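Local coordinates for protein S.cerevisiae chromosome XVI reading frame ORF YPL253c (Saccharomyces cerevisiae, PDB 2O0A) that recruits the minus-end-directed kinesin Kar3 to microtubules as its heterodimer partner and carries a C-terminal motor-like domain that lacks a nucleotide-binding site, at residues L68-S71 against E72-F76; Q78-S81 against V82-M86. All coordinates share one frame; numbering follows the deposited sequence.

In the fold
From the N terminus, the chain leaves strand 63-66 at an edge of the mixed sheet of this kinesin-like motor homology domain and passes through the loop holding 68-71. Contact 1 closes the turn that starts helix 72-89, and contact 2 follows in series farther along the same helix, their centres about 13 Å apart; neither encloses nor crosses the other. Between them a probable hydrogen bond from Tyr-80 N to Phe-75 O spans the wider turn, and Val-70 of the loop packs on Gln-78. Contact 1 joins the helix start to helix 105-116, Tyr-31 and strand 63-66; contact 2 sets it among helices 4-23 and 105-116 and strand 265-270.

Contact 1. Residues L68-S71 against E72-F76; sequences LKVS and EDKFF
Ser-71 caps the first turn of helix 72-89, where the loop after strand 63-66 enters the helix of this kinesin-like motor homology domain. As the N-cap residue it uses two oxygens. Its side-chain OG accepts from Lys-74 N at 3.2 Å, with a fairly straight N-H...O angle of 163°, satisfying an amide that has no helical carbonyl before it. A chi1 of 64° puts OG between the backbone N and the carbonyl carbon, where it can face the Lys-74 amide. The carbonyl of the same residue makes the first regular helical bond, Phe-75 N to Ser-71 O at 2.8 Å, with the donor almost in line with the C=O.

Apolar packing backs the cap. Val-70 reaches forward with CG1, anti to its own N, and sets this methyl against the backbone of the turn, 3.4 Å from Phe-75 N and 3.8 Å from Lys-74 C. The same methyl touches Lys-74 CG alongside at 3.9 Å, while the rest of the lysine chain bends away. Of the Phe-75 side chain only CB comes near Val-70 CG1, at 4.2 Å; the ring turns away to Tyr-31 and Ile-65.

The acidic side chains of the first turn serve a neighbouring helix: Glu-72 OE1 and Asp-73 OD1 are hydrogen-bonded to the hydroxyls of Ser-106 and Ser-110 on helix 105-116. Within the turn itself, Phe-75 presents the CD2 edge of its ring to a face of Phe-76, with CD2 3.6 Å above the centre of that ring.

Contact 2. Residues Q78-S81 against V82-M86; sequences QEYS and VYHDM
Tyr-80 brings CE1 against the edge of the Tyr-83 ring, 3.5 Å from its CD2 and near that ring's plane. The two are three residues apart on helix 72-89, where a wider pi-type turn at 78-80 leads into a kink. Their planes stand at 59°, an oblique pairing. Another part of the Tyr-80 ring, CE2, meets His-84 CB at 3.7 Å, so the tyrosine bridges two side chains of the next turn. Its CG is anti to the backbone N (chi1 179°), which carries the ring forward along the helix to both partners.

Two waters bridge the kink: water 1 donates to Gln-78 O and accepts from Val-82 N, and water 2 does the same between Glu-79 O and Tyr-83 N. Direct helical bonding resumes with His-84 N to Tyr-80 O at 3.1 Å, with an N-H...O angle of 172°, and Asp-85 N to Ser-81 O at 2.8 Å.

Phe-114 of helix 105-116 meets the His-84 ring edge-to-face, and Phe-265 does so with Tyr-80. Tyr-83 OH is hydrogen-bonded to Asn-95 O, which ties the helix to strand 94-99. Replacing Tyr-80 with an alanine would probably open a gap beside Tyr-83 and Phe-265 and leave water 3 without its phenolic mate. This water lies at the edge of the Tyr-80 ring, in its plane, joining Tyr-80 OH at 2.7 Å to His-84 ND1 at 2.8 Å.

Contact 1. Residues L68-S71 against E72-F76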
loop_
_atom_site.group_PDB
_atom_site.type_symbol
_atom_site.label_atom_id
_atom_site.label_comp_id
_atom_site.label_asym_id
_atom_site.label_seq_id
_atom_site.Cartn_x
_atom_site.Cartn_y
_atom_site.Cartn_z
ATOM N N LEU A 68 1.102 0.195 -18.019
ATOM C CA LEU A 68 1.917 0.220 -19.237
ATOM C C LEU A 68 2.643 1.550 -19.397
ATOM O O LEU A 68 3.629 1.633 -20.127
ATOM C CB LEU A 68 1.088 -0.093 -20.488
ATOM C CG LEU A 68 -0.110 0.804 -20.801
ATOM C CD1 LEU A 68 0.322 2.105 -21.473
ATOM C CD2 LEU A 68 -1.109 0.043 -21.680
ATOM N N LYS A 69 2.161 2.580 -18.697
ATOM C CA LYS A 69 2.792 3.896 -18.711
ATOM C C LYS A 69 3.648 4.148 -17.461
ATOM O O LYS A 69 4.655 4.850 -17.528
ATOM C CB LYS A 69 1.731 4.994 -18.860
ATOM C CG LYS A 69 2.257 6.395 -18.636
ATOM C CD LYS A 69 1.581 7.445 -19.491
ATOM C CE LYS A 69 0.139 7.651 -19.138
ATOM N NZ LYS A 69 -0.228 9.066 -19.394
ATOM N N VAL A 70 3.225 3.580 -16.326
ATOM C CA VAL A 70 3.867 3.850 -15.035
ATOM C C VAL A 70 4.386 2.539 -14.433
ATOM O O VAL A 70 3.607 1.705 -13.968
ATOM C CB VAL A 70 2.882 4.570 -14.062
ATOM C CG1 VAL A 70 3.551 4.852 -12.729
ATOM C CG2 VAL A 70 2.336 5.860 -14.677
ATOM N N SER A 71 5.710 2.347 -14.481
ATOM C CA SER A 71 6.374 1.187 -13.872
ATOM C C SER A 71 6.261 1.293 -12.365
ATOM O O SER A 71 5.956 2.370 -11.859
ATOM C CB SER A 71 7.855 1.191 -14.213
ATOM O OG SER A 71 8.487 2.327 -13.634
ATOM N N GLU A 72 6.563 0.204 -11.668
ATOM C CA GLU A 72 6.474 0.233 -10.197
ATOM C C GLU A 72 7.407 1.261 -9.561
ATOM O O GLU A 72 7.012 1.967 -8.653
ATOM C CB GLU A 72 6.519 -1.178 -9.611
ATOM C CG GLU A 72 5.203 -1.824 -10.067
ATOM C CD GLU A 72 5.031 -3.291 -9.827
ATOM O OE1 GLU A 72 5.958 -3.946 -9.321
ATOM O OE2 GLU A 72 3.929 -3.791 -10.179
ATOM N N ASP A 73 8.614 1.414 -10.098
ATOM C CA ASP A 73 9.509 2.475 -9.616
ATOM C C ASP A 73 8.909 3.877 -9.803
ATOM O O ASP A 73 9.027 4.738 -8.911
ATOM C CB ASP A 73 10.844 2.410 -10.355
ATOM C CG ASP A 73 11.679 1.202 -9.993
ATOM O OD1 ASP A 73 11.462 0.561 -8.936
ATOM O OD2 ASP A 73 12.606 0.903 -10.780
ATOM N N LYS A 74 8.301 4.128 -10.969
ATOM C CA LYS A 74 7.646 5.416 -11.237
ATOM C C LYS A 74 6.386 5.613 -10.392
ATOM O O LYS A 74 6.064 6.735 -9.970
ATOM C CB LYS A 74 7.316 5.542 -12.731
ATOM C CG LYS A 74 6.816 6.921 -13.108
ATOM C CD LYS A 74 6.769 7.110 -14.617
ATOM C CE LYS A 74 8.169 7.299 -15.175
ATOM N NZ LYS A 74 8.824 8.544 -14.678
ATOM N N PHE A 75 5.682 4.517 -10.111
ATOM C CA PHE A 75 4.541 4.606 -9.189
ATOM C C PHE A 75 4.991 5.271 -7.888
ATOM O O PHE A 75 4.355 6.192 -7.399
ATOM C CB PHE A 75 3.893 3.246 -8.873
ATOM C CG PHE A 75 2.908 3.337 -7.745
ATOM C CD1 PHE A 75 1.628 3.830 -7.968
ATOM C CD2 PHE A 75 3.277 2.993 -6.445
ATOM C CE1 PHE A 75 0.723 3.966 -6.915
ATOM C CE2 PHE A 75 2.383 3.126 -5.387
ATOM C CZ PHE A 75 1.099 3.616 -5.633
ATOM N N PHE A 76 6.089 4.797 -7.328
ATOM C CA PHE A 76 6.516 5.352 -6.059
ATOM C C PHE A 76 7.009 6.784 -6.162
ATOM O O PHE A 76 6.602 7.628 -5.364
ATOM C CB PHE A 76 7.525 4.406 -5.400
ATOM C CG PHE A 76 6.864 3.186 -4.855
ATOM C CD1 PHE A 76 5.971 3.297 -3.798
ATOM C CD2 PHE A 76 7.030 1.949 -5.463
ATOM C CE1 PHE A 76 5.286 2.192 -3.317
ATOM C CE2 PHE A 76 6.349 0.836 -4.973
ATOM C CZ PHE A 76 5.478 0.965 -3.898
#

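Contact 2. Residues Q78-S81 against V82-M86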
loop_
_atom_site.group_PDB
_atom_site.type_symbol
_atom_site.label_atom_id
_atom_site.label_comp_id
_atom_site.label_asym_id
_atom_site.label_seq_id
_atom_site.Cartn_x
_atom_site.Cartn_y
_atom_site.Cartn_z
ATOM N N GLN A 78 6.446 9.093 -8.590
ATOM C CA GLN A 78 5.496 10.019 -9.214
ATOM C C GLN A 78 4.140 10.047 -8.517
ATOM O O GLN A 78 3.551 11.111 -8.314
ATOM C CB GLN A 78 5.342 9.634 -10.691
ATOM C CG GLN A 78 4.291 10.371 -11.506
ATOM C CD GLN A 78 4.317 9.897 -12.949
ATOM O OE1 GLN A 78 5.322 10.069 -13.653
ATOM N NE2 GLN A 78 3.234 9.283 -13.389
ATOM N N GLU A 79 3.629 8.874 -8.182
ATOM C CA GLU A 79 2.238 8.775 -7.760
ATOM C C GLU A 79 2.072 8.709 -6.255
ATOM O O GLU A 79 1.064 9.179 -5.731
ATOM C CB GLU A 79 1.570 7.543 -8.386
ATOM C CG GLU A 79 1.531 7.545 -9.940
ATOM C CD GLU A 79 0.716 8.704 -10.513
ATOM O OE1 GLU A 79 -0.150 9.255 -9.799
ATOM O OE2 GLU A 79 0.951 9.037 -11.700
ATOM N N TYR A 80 3.066 8.129 -5.570
ATOM C CA TYR A 80 2.963 7.866 -4.133
ATOM C C TYR A 80 3.755 8.858 -3.271
ATOM O O TYR A 80 3.393 9.090 -2.110
ATOM C CB TYR A 80 3.467 6.437 -3.894
ATOM C CG TYR A 80 3.459 5.980 -2.466
ATOM C CD1 TYR A 80 2.273 5.618 -1.830
ATOM C CD2 TYR A 80 4.659 5.867 -1.759
ATOM C CE1 TYR A 80 2.279 5.177 -0.525
ATOM C CE2 TYR A 80 4.661 5.421 -0.453
ATOM C CZ TYR A 80 3.486 5.079 0.148
ATOM O OH TYR A 80 3.523 4.652 1.449
ATOM N N SER A 81 4.794 9.450 -3.845
ATOM C CA SER A 81 5.763 10.216 -3.051
ATOM C C SER A 81 5.192 11.453 -2.348
ATOM O O SER A 81 5.644 11.802 -1.264
ATOM C CB SER A 81 6.979 10.612 -3.896
ATOM O OG SER A 81 6.605 11.552 -4.869
ATOM N N VAL A 82 4.206 12.124 -2.938
ATOM C CA VAL A 82 3.612 13.286 -2.261
ATOM C C VAL A 82 2.936 12.900 -0.927
ATOM O O VAL A 82 3.140 13.550 0.112
ATOM C CB VAL A 82 2.634 14.043 -3.190
ATOM C CG1 VAL A 82 1.970 15.177 -2.440
ATOM C CG2 VAL A 82 3.364 14.558 -4.439
ATOM N N TYR A 83 2.148 11.827 -0.954
ATOM C CA TYR A 83 1.551 11.276 0.258
ATOM C C TYR A 83 2.624 10.847 1.271
ATOM O O TYR A 83 2.555 11.184 2.460
ATOM C CB TYR A 83 0.690 10.084 -0.143
ATOM C CG TYR A 83 0.293 9.148 0.969
ATOM C CD1 TYR A 83 -0.718 9.490 1.861
ATOM C CD2 TYR A 83 0.930 7.905 1.135
ATOM C CE1 TYR A 83 -1.108 8.634 2.877
ATOM C CE2 TYR A 83 0.546 7.026 2.146
ATOM C CZ TYR A 83 -0.476 7.391 3.017
ATOM O OH TYR A 83 -0.901 6.563 4.012
ATOM N N HIS A 84 3.602 10.077 0.796
ATOM C CA HIS A 84 4.674 9.593 1.646
ATOM C C HIS A 84 5.418 10.740 2.316
ATOM O O HIS A 84 5.605 10.724 3.529
ATOM C CB HIS A 84 5.629 8.744 0.802
ATOM C CG HIS A 84 6.915 8.419 1.488
ATOM N ND1 HIS A 84 7.053 7.365 2.361
ATOM C CD2 HIS A 84 8.126 9.026 1.432
ATOM C CE1 HIS A 84 8.297 7.330 2.813
ATOM N NE2 HIS A 84 8.969 8.322 2.257
ATOM N N ASP A 85 5.796 11.734 1.525
ATOM C CA ASP A 85 6.555 12.873 2.038
ATOM C C ASP A 85 5.735 13.638 3.064
ATOM O O ASP A 85 6.258 14.030 4.106
ATOM C CB ASP A 85 6.985 13.808 0.908
ATOM C CG ASP A 85 8.091 13.230 0.038
ATOM O OD1 ASP A 85 8.711 12.208 0.417
ATOM O OD2 ASP A 85 8.352 13.828 -1.025
ATOM N N MET A 86 4.441 13.799 2.795
ATOM C CA MET A 86 3.559 14.501 3.720
ATOM C C MET A 86 3.497 13.784 5.060
ATOM O O MET A 86 3.663 14.406 6.113
ATOM C CB MET A 86 2.161 14.634 3.122
ATOM C CG MET A 86 1.164 15.242 4.102
ATOM S SD MET A 86 -0.569 14.948 3.658
ATOM C CE MET A 86 -0.721 13.211 4.003
HETATM O O HOH W 1 2.865 11.827 -5.655
HETATM O O HOH W 2 0.853 11.047 -3.599
HETATM O O HOH W 3 6.014 4.764 2.490
#